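Local coordinates for protein putative creatinine amidohydrolase (Bacteroides fragilis, PDB 3LUB) that binds two zinc ions and probably hydrolyses carbon-nitrogen bonds of linear amides, as a member of the creatininase superfamily, at residues Y21-L26 with E245-H250; K113-S118 with E238-L243. All blocks are in the same frame, centred on the assembly; numbering follows the deposited sequence.

Contact 1 (Y21-L26 with E245-H250)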
ATOM      1  N   TYR F  21     -27.547  21.154   2.454  1.00 25.36           N
ATOM      2  CA  TYR F  21     -27.403  20.030   3.371  1.00 24.41           C
ATOM      3  C   TYR F  21     -26.375  20.380   4.425  1.00 23.78           C
ATOM      4  O   TYR F  21     -25.329  20.929   4.126  1.00 25.72           O
ATOM      5  CB  TYR F  21     -27.052  18.726   2.626  1.00 23.41           C
ATOM      6  CG  TYR F  21     -28.202  18.207   1.807  1.00 22.01           C
ATOM      7  CD1 TYR F  21     -28.426  18.660   0.516  1.00 21.30           C
ATOM      8  CD2 TYR F  21     -29.070  17.286   2.314  1.00 17.35           C
ATOM      9  CE1 TYR F  21     -29.495  18.212  -0.221  1.00 20.14           C
ATOM     10  CE2 TYR F  21     -30.121  16.815   1.562  1.00 18.20           C
ATOM     11  CZ  TYR F  21     -30.337  17.307   0.293  1.00 19.39           C
ATOM     12  OH  TYR F  21     -31.417  16.885  -0.461  1.00 22.82           O
ATOM     13  N   ASP F  22     -26.710  20.068   5.666  1.00 24.83           N
ATOM     14  CA  ASP F  22     -25.885  20.389   6.836  1.00 26.15           C
ATOM     15  C   ASP F  22     -25.010  19.210   7.270  1.00 26.01           C
ATOM     16  O   ASP F  22     -23.791  19.364   7.490  1.00 27.45           O
ATOM     17  CB  ASP F  22     -26.794  20.772   8.003  1.00 26.38           C
ATOM     18  CG  ASP F  22     -27.570  22.041   7.736  1.00 31.87           C
ATOM     19  OD1 ASP F  22     -26.904  23.073   7.588  1.00 37.56           O
ATOM     20  OD2 ASP F  22     -28.823  21.987   7.648  1.00 31.21           O
ATOM     21  N   VAL F  23     -25.634  18.046   7.416  1.00 24.12           N
ATOM     22  CA  VAL F  23     -24.923  16.829   7.879  1.00 23.07           C
ATOM     23  C   VAL F  23     -25.101  15.702   6.897  1.00 21.45           C
ATOM     24  O   VAL F  23     -26.150  15.599   6.312  1.00 20.18           O
ATOM     25  CB  VAL F  23     -25.404  16.410   9.281  1.00 25.08           C
ATOM     26  CG1 VAL F  23     -24.532  15.299   9.855  1.00 22.28           C
ATOM     27  CG2 VAL F  23     -25.455  17.643  10.196  1.00 22.07           C
ATOM     28  N   ILE F  24     -24.056  14.878   6.703  1.00 20.41           N
ATOM     29  CA  ILE F  24     -24.136  13.652   5.876  1.00 18.44           C
ATOM     30  C   ILE F  24     -24.122  12.459   6.819  1.00 17.98           C
ATOM     31  O   ILE F  24     -23.374  12.413   7.792  1.00 18.52           O
ATOM     32  CB  ILE F  24     -22.938  13.526   4.856  1.00 18.78           C
ATOM     33  CG1 ILE F  24     -22.696  14.852   4.077  1.00 22.14           C
ATOM     34  CG2 ILE F  24     -23.087  12.298   3.942  1.00 15.61           C
ATOM     35  CD1 ILE F  24     -23.911  15.484   3.451  1.00 22.20           C
ATOM     36  N   ILE F  25     -24.959  11.476   6.541  1.00 17.81           N
ATOM     37  CA  ILE F  25     -25.018  10.259   7.356  1.00 19.41           C
ATOM     38  C   ILE F  25     -24.618   9.111   6.472  1.00 16.78           C
ATOM     39  O   ILE F  25     -25.202   8.924   5.417  1.00 17.79           O
ATOM     40  CB  ILE F  25     -26.425   9.960   7.928  1.00 21.24           C
ATOM     41  CG1 ILE F  25     -27.164  11.260   8.349  1.00 23.60           C
ATOM     42  CG2 ILE F  25     -26.277   9.022   9.020  1.00 15.04           C
ATOM     43  CD1 ILE F  25     -26.450  12.077   9.291  1.00 30.14           C
ATOM     44  N   LEU F  26     -23.596   8.369   6.881  1.00 17.38           N
ATOM     45  CA  LEU F  26     -23.155   7.193   6.163  1.00 17.49           C
ATOM     46  C   LEU F  26     -23.532   5.929   6.937  1.00 18.03           C
ATOM     47  O   LEU F  26     -22.892   5.605   7.939  1.00 19.07           O
ATOM     48  CB  LEU F  26     -21.641   7.266   5.921  1.00 18.73           C
ATOM     49  CG  LEU F  26     -20.951   6.162   5.110  1.00 17.03           C
ATOM     50  CD1 LEU F  26     -21.525   6.150   3.694  1.00 10.71           C
ATOM     51  CD2 LEU F  26     -19.427   6.387   5.122  1.00 15.65           C
ATOM     52  N   GLU F 245     -29.043  17.735  14.662  1.00 24.02           N
ATOM     53  CA  GLU F 245     -29.308  19.188  14.815  1.00 24.44           C
ATOM     54  C   GLU F 245     -28.141  19.932  15.442  1.00 24.08           C
ATOM     55  O   GLU F 245     -27.758  20.990  14.968  1.00 25.68           O
ATOM     56  CB  GLU F 245     -30.557  19.448  15.664  1.00 23.50           C
ATOM     57  CG  GLU F 245     -31.900  19.132  14.977  1.00 26.66           C
ATOM     58  CD  GLU F 245     -32.973  18.659  15.962  1.00 32.77           C
ATOM     59  OE1 GLU F 245     -32.640  18.564  17.170  1.00 33.41           O
ATOM     60  OE2 GLU F 245     -34.134  18.379  15.541  1.00 35.01           O
ATOM     61  N   GLU F 246     -27.593  19.389  16.520  1.00 24.94           N
ATOM     62  CA  GLU F 246     -26.465  20.029  17.215  1.00 25.28           C
ATOM     63  C   GLU F 246     -25.193  20.009  16.382  1.00 26.10           C
ATOM     64  O   GLU F 246     -24.432  20.963  16.411  1.00 27.16           O
ATOM     65  CB  GLU F 246     -26.190  19.355  18.538  1.00 25.08           C
ATOM     66  CG  GLU F 246     -27.317  19.431  19.528  1.00 27.73           C
ATOM     67  CD  GLU F 246     -27.207  18.335  20.579  1.00 29.95           C
ATOM     68  OE1 GLU F 246     -26.333  17.441  20.410  1.00 32.90           O
ATOM     69  OE2 GLU F 246     -27.986  18.343  21.565  1.00 35.01           O
HETATM   70  N   MSE F 247     -24.951  18.938  15.634  1.00 25.77           N
HETATM   71  CA  MSE F 247     -23.842  18.933  14.670  1.00 26.28           C
HETATM   72  C   MSE F 247     -23.965  20.039  13.646  1.00 28.45           C
HETATM   73  O   MSE F 247     -22.967  20.696  13.334  1.00 28.78           O
HETATM   74  CB  MSE F 247     -23.716  17.591  13.951  1.00 25.84           C
HETATM   75  CG  MSE F 247     -23.115  16.500  14.809  1.00 24.79           C
HETATM   76 SE   MSE F 247     -23.029  14.799  13.844  0.75 31.57          SE
HETATM   77  CE  MSE F 247     -21.517  15.251  12.622  1.00 21.42           C
ATOM     78  N   ALA F 248     -25.187  20.262  13.149  1.00 29.85           N
ATOM     79  CA  ALA F 248     -25.474  21.348  12.185  1.00 30.79           C
ATOM     80  C   ALA F 248     -25.341  22.746  12.763  1.00 30.86           C
ATOM     81  O   ALA F 248     -24.943  23.676  12.051  1.00 31.49           O
ATOM     82  CB  ALA F 248     -26.873  21.199  11.606  1.00 30.04           C
ATOM     83  N   GLN F 249     -25.692  22.902  14.037  1.00 30.82           N
ATOM     84  CA  GLN F 249     -25.849  24.243  14.641  1.00 33.40           C
ATOM     85  C   GLN F 249     -24.653  24.695  15.497  1.00 33.62           C
ATOM     86  O   GLN F 249     -24.565  25.851  15.881  1.00 34.60           O
ATOM     87  CB  GLN F 249     -27.150  24.268  15.448  1.00 33.36           C
ATOM     88  CG  GLN F 249     -28.379  24.275  14.511  1.00 37.41           C
ATOM     89  CD  GLN F 249     -29.711  23.983  15.201  1.00 38.71           C
ATOM     90  OE1 GLN F 249     -29.769  23.710  16.417  1.00 45.23           O
ATOM     91  NE2 GLN F 249     -30.800  24.032  14.413  1.00 39.58           N
ATOM     92  N   HIS F 250     -23.737  23.783  15.793  1.00 33.09           N
ATOM     93  CA  HIS F 250     -22.554  24.114  16.590  1.00 33.07           C
ATOM     94  C   HIS F 250     -21.305  23.578  15.959  1.00 32.33           C
ATOM     95  O   HIS F 250     -21.315  22.564  15.281  1.00 32.96           O
ATOM     96  CB  HIS F 250     -22.621  23.509  17.984  1.00 34.45           C
ATOM     97  CG  HIS F 250     -23.835  23.896  18.753  1.00 36.10           C
ATOM     98  ND1 HIS F 250     -23.977  25.137  19.333  1.00 40.85           N
ATOM     99  CD2 HIS F 250     -24.965  23.210  19.031  1.00 37.88           C
ATOM    100  CE1 HIS F 250     -25.147  25.194  19.945  1.00 43.83           C
ATOM    101  NE2 HIS F 250     -25.765  24.038  19.778  1.00 40.12           N
TER
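Asp22 and Ala248 bring the segment leading into strand 23-28 against the last turn of helix 226-249, their CA atoms 5.4 Å apart, a close approach that the small side chain of Ala248 permits. Its CB meets Asp22 CB at 3.6 Å. Asp22 touches the helix through its aliphatic CB and, less closely, CG, while its carboxylate is engaged elsewhere, OD2 accepting a hydrogen bond from the backbone N of Arg65. Next along the chain, the branched Val23 turns both methyls to the helix. CG2 sits 4.0 Å from the backbone N of Ala248 and 4.1 Å from its CB, and lies equally near CB of Met247, a selenomethionine; CG1, anti to the backbone N (chi1 -171°), reaches CE of Met247 at 4.1 Å.

The strand is part of a parallel sheet whose order is 66-68, 23-28, 113-118, 140-145, and helix 226-249, the last long helix of the chain, packs against one face of it. Val23 suits this place because a beta-branched residue fits a strand well and offers two short apolar arms to the helix. The side chains of Val23 and Met247 cross at about a right angle. The long, unbranched chain of Met247, bent at chi3 (74°), brings its methyl end beside CG1 of the valine. Further back on the helix, Glu245 forms a salt bridge with Arg61, and Glu246 hydrogen-bonds to Ser197 of a second subunit.

Contact 2 (K113-S118 with E238-L243)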
ATOM      1  N   LYS F 113     -19.268  17.802   7.686  1.00 19.59           N
ATOM      2  CA  LYS F 113     -19.741  17.065   8.840  1.00 20.24           C
ATOM      3  C   LYS F 113     -20.348  15.739   8.393  1.00 19.92           C
ATOM      4  O   LYS F 113     -21.251  15.712   7.516  1.00 19.65           O
ATOM      5  CB  LYS F 113     -20.815  17.875   9.559  1.00 21.77           C
ATOM      6  CG  LYS F 113     -20.304  19.178  10.069  1.00 27.22           C
ATOM      7  CD  LYS F 113     -21.386  19.990  10.699  1.00 35.64           C
ATOM      8  CE  LYS F 113     -20.793  21.217  11.399  1.00 39.51           C
ATOM      9  NZ  LYS F 113     -21.881  22.215  11.649  1.00 42.87           N
ATOM     10  N   LEU F 114     -19.867  14.648   8.992  1.00 18.84           N
ATOM     11  CA  LEU F 114     -20.295  13.311   8.616  1.00 18.64           C
ATOM     12  C   LEU F 114     -20.486  12.474   9.850  1.00 17.92           C
ATOM     13  O   LEU F 114     -19.644  12.484  10.742  1.00 19.13           O
ATOM     14  CB  LEU F 114     -19.221  12.656   7.699  1.00 19.99           C
ATOM     15  CG  LEU F 114     -19.349  11.190   7.284  1.00 15.90           C
ATOM     16  CD1 LEU F 114     -20.534  10.916   6.333  1.00 11.93           C
ATOM     17  CD2 LEU F 114     -18.029  10.682   6.650  1.00 18.03           C
ATOM     18  N   LEU F 115     -21.594  11.738   9.913  1.00 18.23           N
ATOM     19  CA  LEU F 115     -21.773  10.700  10.916  1.00 17.17           C
ATOM     20  C   LEU F 115     -21.783   9.360  10.229  1.00 17.42           C
ATOM     21  O   LEU F 115     -22.568   9.154   9.309  1.00 18.38           O
ATOM     22  CB  LEU F 115     -23.074  10.873  11.683  1.00 17.92           C
ATOM     23  CG  LEU F 115     -23.358   9.746  12.688  1.00 18.73           C
ATOM     24  CD1 LEU F 115     -22.439   9.903  13.879  1.00 16.44           C
ATOM     25  CD2 LEU F 115     -24.799   9.660  13.083  1.00 18.35           C
ATOM     26  N   ILE F 116     -20.927   8.456  10.697  1.00 17.13           N
ATOM     27  CA  ILE F 116     -20.968   7.050  10.307  1.00 17.69           C
ATOM     28  C   ILE F 116     -21.894   6.312  11.273  1.00 18.40           C
ATOM     29  O   ILE F 116     -21.607   6.253  12.456  1.00 17.72           O
ATOM     30  CB  ILE F 116     -19.558   6.363  10.316  1.00 18.57           C
ATOM     31  CG1 ILE F 116     -18.562   7.145   9.430  1.00 19.55           C
ATOM     32  CG2 ILE F 116     -19.693   4.932   9.839  1.00 12.55           C
ATOM     33  CD1 ILE F 116     -17.080   6.858   9.696  1.00 17.83           C
ATOM     34  N   LEU F 117     -23.033   5.819  10.765  1.00 17.59           N
ATOM     35  CA  LEU F 117     -23.972   5.069  11.588  1.00 17.14           C
ATOM     36  C   LEU F 117     -23.848   3.579  11.253  1.00 17.62           C
ATOM     37  O   LEU F 117     -24.340   3.108  10.219  1.00 17.45           O
ATOM     38  CB  LEU F 117     -25.417   5.568  11.380  1.00 16.58           C
ATOM     39  CG  LEU F 117     -26.500   4.989  12.311  1.00 18.46           C
ATOM     40  CD1 LEU F 117     -26.196   5.255  13.789  1.00 14.28           C
ATOM     41  CD2 LEU F 117     -27.874   5.527  11.947  1.00 16.13           C
ATOM     42  N   SER F 118     -23.167   2.847  12.125  1.00 18.14           N
ATOM     43  CA  SER F 118     -22.879   1.460  11.862  1.00 18.54           C
ATOM     44  C   SER F 118     -24.012   0.549  12.338  1.00 20.34           C
ATOM     45  O   SER F 118     -24.621   0.756  13.369  1.00 20.31           O
ATOM     46  CB  SER F 118     -21.541   1.021  12.496  1.00 16.74           C
ATOM     47  OG  SER F 118     -21.194  -0.314  12.093  1.00 19.25           O
ATOM     48  N   GLU F 238     -35.014   9.707  18.016  1.00 23.19           N
ATOM     49  CA  GLU F 238     -35.086  11.033  18.626  1.00 23.14           C
ATOM     50  C   GLU F 238     -33.709  11.542  19.094  1.00 21.76           C
ATOM     51  O   GLU F 238     -33.354  12.723  18.894  1.00 21.73           O
ATOM     52  CB  GLU F 238     -36.110  10.992  19.797  1.00 24.98           C
ATOM     53  CG  GLU F 238     -36.559  12.389  20.268  1.00 31.86           C
ATOM     54  CD  GLU F 238     -35.477  13.115  21.042  1.00 37.82           C
ATOM     55  OE1 GLU F 238     -34.784  12.448  21.847  1.00 45.06           O
ATOM     56  OE2 GLU F 238     -35.298  14.340  20.835  1.00 39.89           O
ATOM     57  N   LYS F 239     -32.920  10.657  19.711  1.00 22.00           N
ATOM     58  CA  LYS F 239     -31.534  11.022  20.071  1.00 23.42           C
ATOM     59  C   LYS F 239     -30.658  11.326  18.859  1.00 22.11           C
ATOM     60  O   LYS F 239     -29.857  12.247  18.895  1.00 22.28           O
ATOM     61  CB  LYS F 239     -30.855   9.929  20.885  1.00 23.25           C
ATOM     62  CG  LYS F 239     -31.092   9.989  22.377  1.00 28.44           C
ATOM     63  CD  LYS F 239     -30.044   9.110  23.113  1.00 33.13           C
ATOM     64  CE  LYS F 239     -30.486   8.773  24.538  1.00 45.11           C
ATOM     65  NZ  LYS F 239     -31.069   9.955  25.257  1.00 46.49           N
ATOM     66  N   LEU F 240     -30.783  10.540  17.791  1.00 22.30           N
ATOM     67  CA  LEU F 240     -29.994  10.775  16.584  1.00 21.23           C
ATOM     68  C   LEU F 240     -30.390  12.105  15.937  1.00 21.08           C
ATOM     69  O   LEU F 240     -29.530  12.909  15.582  1.00 20.43           O
ATOM     70  CB  LEU F 240     -30.103   9.581  15.606  1.00 21.87           C
ATOM     71  CG  LEU F 240     -29.269   8.354  16.005  1.00 21.27           C
ATOM     72  CD1 LEU F 240     -29.629   7.063  15.248  1.00 16.80           C
ATOM     73  CD2 LEU F 240     -27.715   8.636  15.893  1.00 22.99           C
ATOM     74  N   ALA F 241     -31.691  12.363  15.840  1.00 21.33           N
ATOM     75  CA  ALA F 241     -32.185  13.641  15.352  1.00 20.78           C
ATOM     76  C   ALA F 241     -31.557  14.818  16.115  1.00 20.63           C
ATOM     77  O   ALA F 241     -31.129  15.803  15.519  1.00 22.84           O
ATOM     78  CB  ALA F 241     -33.722  13.696  15.470  1.00 19.50           C
ATOM     79  N   GLY F 242     -31.527  14.705  17.438  1.00 21.25           N
ATOM     80  CA  GLY F 242     -30.860  15.692  18.275  1.00 21.57           C
ATOM     81  C   GLY F 242     -29.369  15.908  17.975  1.00 21.98           C
ATOM     82  O   GLY F 242     -28.886  17.058  17.935  1.00 22.63           O
ATOM     83  N   LEU F 243     -28.652  14.819  17.764  1.00 21.13           N
ATOM     84  CA  LEU F 243     -27.254  14.878  17.365  1.00 21.11           C
ATOM     85  C   LEU F 243     -27.074  15.512  16.006  1.00 21.79           C
ATOM     86  O   LEU F 243     -26.157  16.329  15.812  1.00 21.61           O
ATOM     87  CB  LEU F 243     -26.634  13.474  17.358  1.00 21.91           C
ATOM     88  CG  LEU F 243     -25.245  13.308  16.711  1.00 20.07           C
ATOM     89  CD1 LEU F 243     -24.204  13.849  17.595  1.00 21.03           C
ATOM     90  CD2 LEU F 243     -24.970  11.819  16.428  1.00 20.77           C
TER
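Leu117 and Leu240 reach toward each other tip to tip: both delta methyls of the strand leucine come up to a single methyl of the helix leucine, Leu240 CD1, with Leu117 CD2 at 4.0 Å and Leu117 CD1 at 4.1 Å. The other branch of Leu240 serves a different neighbour. Its CD2 lies 4.2 Å from CD2 of Leu115, and here the two side chains meet at about a right angle, so that Leu240 is shared between two strand residues. Leu115 in turn is shared between two helix residues. Its CD2 also lies 4.0 Å from CD2 of Leu243, the methyl that touches CD1 of Leu115 as well, this pair being inclined to one another rather than end-on.

Leu115 and Leu117, two apart on the strand, point to the same face of the sheet; Leu240 and Leu243, three apart on the helix, fall on the same side of it. With CG anti to the backbone N (chi1 176° and -173°), the strand leucines extend out toward the helix. The axes of strand 113-118 and helix segment 238-243 are 11.8 Å apart and nearly antiparallel, at 159°. Leucine suits all four places, each long enough to reach its partner midway between strand and helix and forked enough to offer two methyls.

All four leucines are buried, in the alpha/beta layering of the creatininase fold. On this face helix 42-62 packs beside helix 226-249, with Ala51 against Leu117 and Ile50 and Ala54 against Leu240, while strand 140-145 brings Ala142 to Leu115 and a second subunit sets Ala203 on the same leucine.

Contacts 1 and 2 have centres about 8 Å apart and are made by one helix, 226-249, lying against two adjacent parallel strands, 23-28 and 113-118. The strand-helix pair of contact 2 is nested in sequence inside the loop that contact 1 closes. Lys113 ties the two together, its NZ hydrogen-bonding to Met247 O, and Leu26 N probably hydrogen-bonds to Leu115 O between the neighbouring strands. Contact 2 lies nearer the zinc site, with the side chain of Leu117 about 13 Å from a zinc ion. Both contacts also touch the second subunit. The carboxy-terminal helix is thus packed on the sheet's two central strands, joining the two ends of the chain in the fold.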